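Kinesin-like protein Nod (Drosophila melanogaster, PDB 3DC4) binds microtubules and hydrolyses ATP through its kinesin motor domain, and is required for segregating non-exchange chromosomes during meiosis. Local coordinates at residues A[78-88]-A[127-138]; A[112-120]-A[192-200]. All coordinates share one frame; numbering follows the deposited sequence.

Contact 1: residues A[78-88]-A[127-138]; sequences MYQALILPLVD and ILPRALGDIFER
Tyr79 fits as a knob among Ile127, Arg130, Ala131 and Asp134 on helix 127-138. With CG anti to the backbone N (chi1 166°), its ring reaches across the interface, and Arg130 CB sits almost squarely over one face, 3.6 Å from the centroid, in a CH-pi contact. The phenol suits this place because its flat ring packs on Arg130 CB and Ala131 while its hydroxyl meets a carboxylate: Tyr79 OH donates to Asp134 OD2 at 2.6 Å. That oxygen uses its anti lone pair, and the carboxylate lies nearly coplanar with the ring, at its edge. A water lying 2.8 Å from Asp134 OD2 and near Gln80 OE1 may give that oxygen a second bond, though it has more acceptors in reach than protons. The guanidinium of Arg130 is directed elsewhere, with NE bonded to Leu125 O.

At the far end Arg138 runs fully extended from CG to NE, carrying its charge back to Asp88, where NH1 forms a salt bridge with OD1 at 2.6 Å. Val87 CG1 lies over one face of the guanidinium, and Leu84 CD1 approaches NH2 at 3.4 Å; the flat, delocalised head can accept such apolar neighbours while keeping its charge paired. At the other end Ile127 CD1 touches both Met78 CE (3.5 Å) and Ile83 CG1 (3.6 Å), whose flexible or branched chains meet it at about right angles.

The axes of 84-88 and 127-138 pass 9.9 Å apart at 37°. Beneath this helix pair lies the central sheet of the motor domain: Ile127 and Ala131 touch strand 234-241, Ile135 packs on strand 220-229, and Leu128 and Leu132 turn to helix 192-204.

Contact 2: residues A[112-120]-A[192-200]; sequences MGMTPPGEI and QADLHHILE
Pro116 lays its CB over one face of the His196 imidazole, 3.7 Å from the ring centroid and displaced toward the rim, in a CH-pi contact. At the ring's edge, close to its plane, comes the backbone of Gly118, with N 3.0 Å from His196 CD2. Glycine suits this tight spot, since a beta carbon here would collide with the imidazole. Pro117 adds apolar contacts beside it: its CD rests 3.7 Å from Leu199 CD1, and its CG lies 4.2 Å from Leu195 CD2, both leucines crossing the proline ring at about a right angle. Leu199 CD1 also reaches the carbonyl O of Gly113, and its CD2 that of Met114.

The torsions explain the aim of these groups. His196 holds CG anti to the backbone N (chi1 -177°), which swings the imidazole off the helix toward the turn at 116-118. That turn is probably stiff, with two consecutive prolines leading into a short 3-10 segment in which Glu119 N bonds to Pro116 O. Were His196 an alanine, Pro116 CB would probably lose the aromatic face it rests on and a gap would open beside Gly118.

Farther out, a Schellman motif ends helix 108-112, which begins within the P-loop: Gly113, at positive phi, is its C-prime residue, and the chain turns there toward the prolines. Met114 and Leu199 both reach Val224 of strand 220-229, while Glu200 pairs with Arg204.

No hydrogen bond joins the two segments. The loop is therefore held to its helix by shape, through proline rings, leucine methyls and an imidazole face, rather than by directional polar bonds.

How the contacts relate
From the N terminus, helices 75-82 and 84-92 come first, followed by strand 96-101, the P-loop, helix 108-112 and the loop that carries 112-120. Helix 127-141 then returns to 78-88, closing the loop of contact 1 around the P-loop that grips ADP. Contact 2 closes later, when helix 192-204 comes back to 112-120 after strand 151-160. Since 112-120 lies inside the first loop and 192-200 beyond it, the two closures cross. Helix 127-141 links them: Leu128 N is probably hydrogen-bonded to Met112 O, and Pro129 CA packs on Leu195 CD2. Together they tie helices 75-82, 84-92, 127-141 and 192-204, and the loop 112-120 close to the nucleotide site, to one another beside the central sheet.

Contact 1: residues A[78-88]-A[127-138]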
# COMPACT_ATOMS: atom_id res chain seq x y z
N MET A 78 13.81 1.89 4.24
CA MET A 78 12.76 1.54 3.30
C MET A 78 11.71 2.64 3.22
O MET A 78 11.29 3.03 2.13
CB MET A 78 12.13 0.21 3.72
CG MET A 78 11.04 -0.29 2.78
SD MET A 78 9.38 0.23 3.29
CE MET A 78 8.99 1.50 2.12
N TYR A 79 11.30 3.16 4.38
CA TYR A 79 10.30 4.22 4.43
C TYR A 79 10.84 5.50 3.78
O TYR A 79 10.18 6.13 2.97
CB TYR A 79 9.91 4.50 5.89
CG TYR A 79 9.13 5.79 6.06
CD1 TYR A 79 7.80 5.89 5.67
CD2 TYR A 79 9.76 6.95 6.53
CE1 TYR A 79 7.11 7.10 5.73
CE2 TYR A 79 9.08 8.16 6.60
CZ TYR A 79 7.76 8.23 6.19
OH TYR A 79 7.10 9.43 6.20
N GLN A 80 12.06 5.88 4.16
CA GLN A 80 12.66 7.09 3.61
C GLN A 80 12.79 7.03 2.09
O GLN A 80 12.52 8.01 1.41
CB GLN A 80 14.04 7.33 4.25
CG GLN A 80 13.97 7.57 5.74
CD GLN A 80 13.51 8.96 6.10
OE1 GLN A 80 12.79 9.16 7.08
NE2 GLN A 80 13.96 9.95 5.33
N ALA A 81 13.19 5.88 1.56
CA ALA A 81 13.36 5.75 0.12
C ALA A 81 12.07 5.61 -0.66
O ALA A 81 11.92 6.18 -1.74
CB ALA A 81 14.26 4.56 -0.20
N LEU A 82 11.13 4.85 -0.11
CA LEU A 82 9.90 4.57 -0.82
C LEU A 82 8.66 5.37 -0.51
O LEU A 82 7.87 5.67 -1.41
CB LEU A 82 9.58 3.09 -0.64
CG LEU A 82 8.46 2.52 -1.51
CD1 LEU A 82 8.91 2.52 -2.97
CD2 LEU A 82 8.13 1.12 -1.04
N ILE A 83 8.48 5.74 0.75
CA ILE A 83 7.26 6.44 1.13
C ILE A 83 7.39 7.92 1.45
O ILE A 83 6.54 8.71 1.06
CB ILE A 83 6.60 5.71 2.32
CG1 ILE A 83 6.43 4.23 1.96
CG2 ILE A 83 5.26 6.33 2.65
CD1 ILE A 83 5.40 3.95 0.86
N LEU A 84 8.45 8.30 2.14
CA LEU A 84 8.65 9.70 2.50
C LEU A 84 8.37 10.66 1.34
O LEU A 84 7.68 11.67 1.52
CB LEU A 84 10.07 9.93 3.04
CG LEU A 84 10.36 11.37 3.46
CD1 LEU A 84 9.42 11.78 4.59
CD2 LEU A 84 11.81 11.50 3.88
N PRO A 85 8.88 10.36 0.14
CA PRO A 85 8.64 11.24 -1.01
C PRO A 85 7.15 11.48 -1.28
O PRO A 85 6.77 12.54 -1.77
CB PRO A 85 9.31 10.50 -2.17
CG PRO A 85 10.47 9.84 -1.48
CD PRO A 85 9.80 9.27 -0.23
N LEU A 86 6.31 10.50 -0.96
CA LEU A 86 4.88 10.63 -1.18
C LEU A 86 4.22 11.59 -0.20
O LEU A 86 3.16 12.14 -0.48
CB LEU A 86 4.20 9.26 -1.07
CG LEU A 86 4.61 8.20 -2.09
CD1 LEU A 86 3.85 6.91 -1.79
CD2 LEU A 86 4.32 8.69 -3.51
N VAL A 87 4.84 11.79 0.96
CA VAL A 87 4.26 12.67 1.96
C VAL A 87 4.03 14.07 1.41
O VAL A 87 2.96 14.64 1.62
CB VAL A 87 5.13 12.73 3.22
CG1 VAL A 87 4.55 13.72 4.22
CG2 VAL A 87 5.20 11.35 3.86
N ASP A 88 5.01 14.63 0.71
CA ASP A 88 4.81 15.96 0.15
C ASP A 88 3.68 15.97 -0.86
O ASP A 88 2.88 16.91 -0.91
CB ASP A 88 6.09 16.47 -0.52
CG ASP A 88 7.03 17.13 0.47
OD1 ASP A 88 6.53 17.66 1.49
OD2 ASP A 88 8.25 17.12 0.22
N ILE A 127 5.56 1.49 7.92
CA ILE A 127 5.19 2.64 7.11
C ILE A 127 4.09 3.52 7.67
O ILE A 127 4.25 4.74 7.67
CB ILE A 127 4.81 2.20 5.69
CG1 ILE A 127 6.08 1.73 4.96
CG2 ILE A 127 4.15 3.35 4.94
CD1 ILE A 127 5.84 1.11 3.60
N LEU A 128 3.00 2.94 8.14
CA LEU A 128 1.89 3.73 8.68
C LEU A 128 2.29 4.72 9.76
O LEU A 128 2.09 5.93 9.62
CB LEU A 128 0.78 2.82 9.22
CG LEU A 128 -0.44 2.58 8.33
CD1 LEU A 128 -1.37 1.56 9.00
CD2 LEU A 128 -1.19 3.89 8.10
N PRO A 129 2.88 4.23 10.87
CA PRO A 129 3.27 5.17 11.93
C PRO A 129 4.32 6.19 11.51
O PRO A 129 4.30 7.32 11.98
CB PRO A 129 3.75 4.24 13.05
CG PRO A 129 4.30 3.06 12.29
CD PRO A 129 3.28 2.85 11.20
N ARG A 130 5.23 5.81 10.62
CA ARG A 130 6.26 6.74 10.18
C ARG A 130 5.66 7.83 9.30
O ARG A 130 6.01 9.01 9.42
CB ARG A 130 7.37 6.01 9.42
CG ARG A 130 8.10 4.98 10.27
CD ARG A 130 9.20 4.28 9.50
NE ARG A 130 9.80 3.25 10.34
CZ ARG A 130 10.78 3.47 11.21
NH1 ARG A 130 11.29 4.69 11.34
NH2 ARG A 130 11.23 2.48 11.98
N ALA A 131 4.76 7.43 8.41
CA ALA A 131 4.12 8.38 7.51
C ALA A 131 3.30 9.39 8.32
O ALA A 131 3.40 10.59 8.10
CB ALA A 131 3.22 7.66 6.55
N LEU A 132 2.49 8.89 9.24
CA LEU A 132 1.66 9.77 10.05
C LEU A 132 2.53 10.78 10.80
O LEU A 132 2.17 11.95 10.93
CB LEU A 132 0.83 8.95 11.04
CG LEU A 132 -0.12 9.76 11.94
CD1 LEU A 132 -1.15 10.48 11.07
CD2 LEU A 132 -0.82 8.81 12.91
N GLY A 133 3.67 10.31 11.30
CA GLY A 133 4.58 11.19 12.01
C GLY A 133 5.03 12.36 11.16
O GLY A 133 4.98 13.50 11.61
N ASP A 134 5.47 12.09 9.93
CA ASP A 134 5.92 13.15 9.03
C ASP A 134 4.78 14.04 8.55
O ASP A 134 4.99 15.21 8.23
CB ASP A 134 6.68 12.56 7.84
CG ASP A 134 8.08 12.07 8.21
OD1 ASP A 134 8.83 12.85 8.84
OD2 ASP A 134 8.43 10.91 7.88
N ILE A 135 3.58 13.48 8.48
CA ILE A 135 2.41 14.24 8.06
C ILE A 135 2.10 15.29 9.12
O ILE A 135 1.91 16.47 8.81
CB ILE A 135 1.19 13.32 7.87
CG1 ILE A 135 1.40 12.45 6.62
CG2 ILE A 135 -0.09 14.14 7.74
CD1 ILE A 135 0.37 11.36 6.46
N PHE A 136 2.07 14.87 10.38
CA PHE A 136 1.79 15.79 11.48
C PHE A 136 2.84 16.90 11.52
O PHE A 136 2.52 18.08 11.62
CB PHE A 136 1.79 15.07 12.83
CG PHE A 136 0.55 14.24 13.10
CD1 PHE A 136 -0.70 14.65 12.66
CD2 PHE A 136 0.65 13.08 13.86
CE1 PHE A 136 -1.84 13.91 12.96
CE2 PHE A 136 -0.49 12.33 14.17
CZ PHE A 136 -1.74 12.75 13.73
N GLU A 137 4.11 16.50 11.43
CA GLU A 137 5.21 17.45 11.48
C GLU A 137 5.10 18.55 10.43
O GLU A 137 5.24 19.73 10.74
CB GLU A 137 6.53 16.70 11.32
CG GLU A 137 7.75 17.59 11.35
CD GLU A 137 9.03 16.78 11.42
OE1 GLU A 137 9.20 16.04 12.41
OE2 GLU A 137 9.86 16.89 10.49
N ARG A 138 4.83 18.16 9.19
CA ARG A 138 4.71 19.13 8.11
C ARG A 138 3.45 19.96 8.22
O ARG A 138 3.42 21.12 7.80
CB ARG A 138 4.76 18.41 6.76
CG ARG A 138 6.06 17.68 6.53
CD ARG A 138 6.07 16.98 5.19
NE ARG A 138 7.32 16.27 4.96
CZ ARG A 138 7.59 15.58 3.86
NH1 ARG A 138 6.68 15.50 2.89
NH2 ARG A 138 8.75 14.96 3.73
O HOH W 1 11.16 11.18 8.33
O HOH W 2 12.11 6.90 9.07

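Contact 2: residues A[112-120]-A[192-200]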
# COMPACT_ATOMS: atom_id res chain seq x y z
N MET A 112 4.26 -2.52 6.23
CA MET A 112 3.26 -1.46 6.20
C MET A 112 2.94 -0.89 7.57
O MET A 112 2.37 0.19 7.67
CB MET A 112 1.99 -1.97 5.53
CG MET A 112 2.20 -2.52 4.12
SD MET A 112 3.28 -1.46 3.12
CE MET A 112 2.06 -0.60 2.12
N GLY A 113 3.31 -1.62 8.62
CA GLY A 113 3.06 -1.16 9.98
C GLY A 113 1.62 -1.30 10.42
O GLY A 113 1.04 -0.39 11.00
N MET A 114 1.05 -2.47 10.15
CA MET A 114 -0.33 -2.77 10.49
C MET A 114 -0.57 -3.13 11.95
O MET A 114 -1.71 -3.16 12.42
CB MET A 114 -0.84 -3.90 9.60
CG MET A 114 -0.89 -3.54 8.13
SD MET A 114 -2.02 -2.16 7.81
CE MET A 114 -3.59 -2.92 8.20
N THR A 115 0.51 -3.42 12.68
CA THR A 115 0.41 -3.78 14.09
C THR A 115 0.42 -2.51 14.94
O THR A 115 1.15 -1.57 14.66
CB THR A 115 1.59 -4.68 14.51
OG1 THR A 115 1.57 -5.88 13.74
CG2 THR A 115 1.50 -5.03 16.00
N PRO A 116 -0.41 -2.48 16.00
CA PRO A 116 -0.47 -1.31 16.88
C PRO A 116 0.92 -0.88 17.34
O PRO A 116 1.64 -1.65 17.97
CB PRO A 116 -1.35 -1.79 18.03
CG PRO A 116 -2.31 -2.71 17.34
CD PRO A 116 -1.40 -3.49 16.40
N PRO A 117 1.32 0.37 17.02
CA PRO A 117 2.61 0.95 17.37
C PRO A 117 3.05 0.73 18.81
O PRO A 117 4.22 0.41 19.07
CB PRO A 117 2.41 2.43 17.05
CG PRO A 117 1.48 2.39 15.89
CD PRO A 117 0.47 1.36 16.33
N GLY A 118 2.12 0.89 19.75
CA GLY A 118 2.44 0.71 21.15
C GLY A 118 3.17 -0.59 21.45
O GLY A 118 4.12 -0.61 22.22
N GLU A 119 2.72 -1.68 20.83
CA GLU A 119 3.33 -2.98 21.04
C GLU A 119 4.37 -3.32 19.97
O GLU A 119 4.43 -4.45 19.49
CB GLU A 119 2.25 -4.07 21.07
CG GLU A 119 1.26 -3.99 19.92
CD GLU A 119 0.20 -5.07 19.98
OE1 GLU A 119 0.54 -6.26 19.79
OE2 GLU A 119 -0.98 -4.73 20.23
N ILE A 120 5.19 -2.34 19.60
CA ILE A 120 6.22 -2.53 18.58
C ILE A 120 7.48 -1.75 18.93
O ILE A 120 7.41 -0.57 19.27
CB ILE A 120 5.73 -2.04 17.18
CG1 ILE A 120 4.54 -2.89 16.72
CG2 ILE A 120 6.86 -2.12 16.17
CD1 ILE A 120 4.87 -4.35 16.53
N GLN A 192 0.19 9.68 17.59
CA GLN A 192 0.41 8.26 17.37
C GLN A 192 -0.55 7.42 18.20
O GLN A 192 -0.96 6.33 17.78
CB GLN A 192 1.85 7.89 17.73
CG GLN A 192 2.91 8.41 16.76
CD GLN A 192 2.77 7.81 15.37
OE1 GLN A 192 2.60 6.60 15.22
NE2 GLN A 192 2.85 8.65 14.35
N ALA A 193 -0.89 7.92 19.38
CA ALA A 193 -1.80 7.20 20.27
C ALA A 193 -3.12 6.93 19.55
O ALA A 193 -3.68 5.84 19.65
CB ALA A 193 -2.05 8.02 21.53
N ASP A 194 -3.62 7.92 18.82
CA ASP A 194 -4.87 7.76 18.10
C ASP A 194 -4.75 6.69 17.02
O ASP A 194 -5.67 5.91 16.80
CB ASP A 194 -5.30 9.09 17.46
CG ASP A 194 -5.66 10.14 18.50
OD1 ASP A 194 -6.35 9.78 19.48
OD2 ASP A 194 -5.27 11.31 18.34
N LEU A 195 -3.59 6.65 16.36
CA LEU A 195 -3.36 5.65 15.33
C LEU A 195 -3.41 4.28 16.00
O LEU A 195 -4.00 3.34 15.48
CB LEU A 195 -1.99 5.85 14.68
CG LEU A 195 -1.52 4.77 13.70
CD1 LEU A 195 -2.50 4.65 12.53
CD2 LEU A 195 -0.13 5.16 13.18
N HIS A 196 -2.79 4.19 17.16
CA HIS A 196 -2.78 2.94 17.90
C HIS A 196 -4.22 2.49 18.19
O HIS A 196 -4.54 1.31 18.07
CB HIS A 196 -1.99 3.10 19.20
CG HIS A 196 -1.87 1.84 19.98
ND1 HIS A 196 -2.94 1.25 20.62
CD2 HIS A 196 -0.80 1.03 20.23
CE1 HIS A 196 -2.54 0.14 21.21
NE2 HIS A 196 -1.25 -0.02 20.99
N HIS A 197 -5.07 3.44 18.56
CA HIS A 197 -6.47 3.12 18.86
C HIS A 197 -7.20 2.54 17.65
O HIS A 197 -7.83 1.49 17.76
CB HIS A 197 -7.20 4.37 19.36
CG HIS A 197 -8.68 4.19 19.51
ND1 HIS A 197 -9.23 3.30 20.41
CD2 HIS A 197 -9.73 4.77 18.87
CE1 HIS A 197 -10.55 3.35 20.32
NE2 HIS A 197 -10.88 4.23 19.40
N ILE A 198 -7.13 3.23 16.51
CA ILE A 198 -7.83 2.76 15.32
C ILE A 198 -7.30 1.41 14.84
O ILE A 198 -8.07 0.58 14.36
CB ILE A 198 -7.76 3.79 14.14
CG1 ILE A 198 -6.38 3.80 13.49
CG2 ILE A 198 -8.13 5.18 14.64
CD1 ILE A 198 -6.31 2.98 12.20
N LEU A 199 -6.00 1.18 14.99
CA LEU A 199 -5.43 -0.09 14.56
C LEU A 199 -5.86 -1.22 15.48
O LEU A 199 -6.16 -2.33 15.03
CB LEU A 199 -3.90 -0.02 14.52
CG LEU A 199 -3.31 0.82 13.40
CD1 LEU A 199 -1.79 0.81 13.49
CD2 LEU A 199 -3.77 0.25 12.05
N GLU A 200 -5.91 -0.93 16.78
CA GLU A 200 -6.32 -1.92 17.77
C GLU A 200 -7.81 -2.21 17.59
O GLU A 200 -8.23 -3.37 17.60
CB GLU A 200 -6.05 -1.39 19.18
CG GLU A 200 -6.39 -2.36 20.30
CD GLU A 200 -6.14 -1.76 21.67
OE1 GLU A 200 -4.96 -1.48 22.00
OE2 GLU A 200 -7.12 -1.57 22.43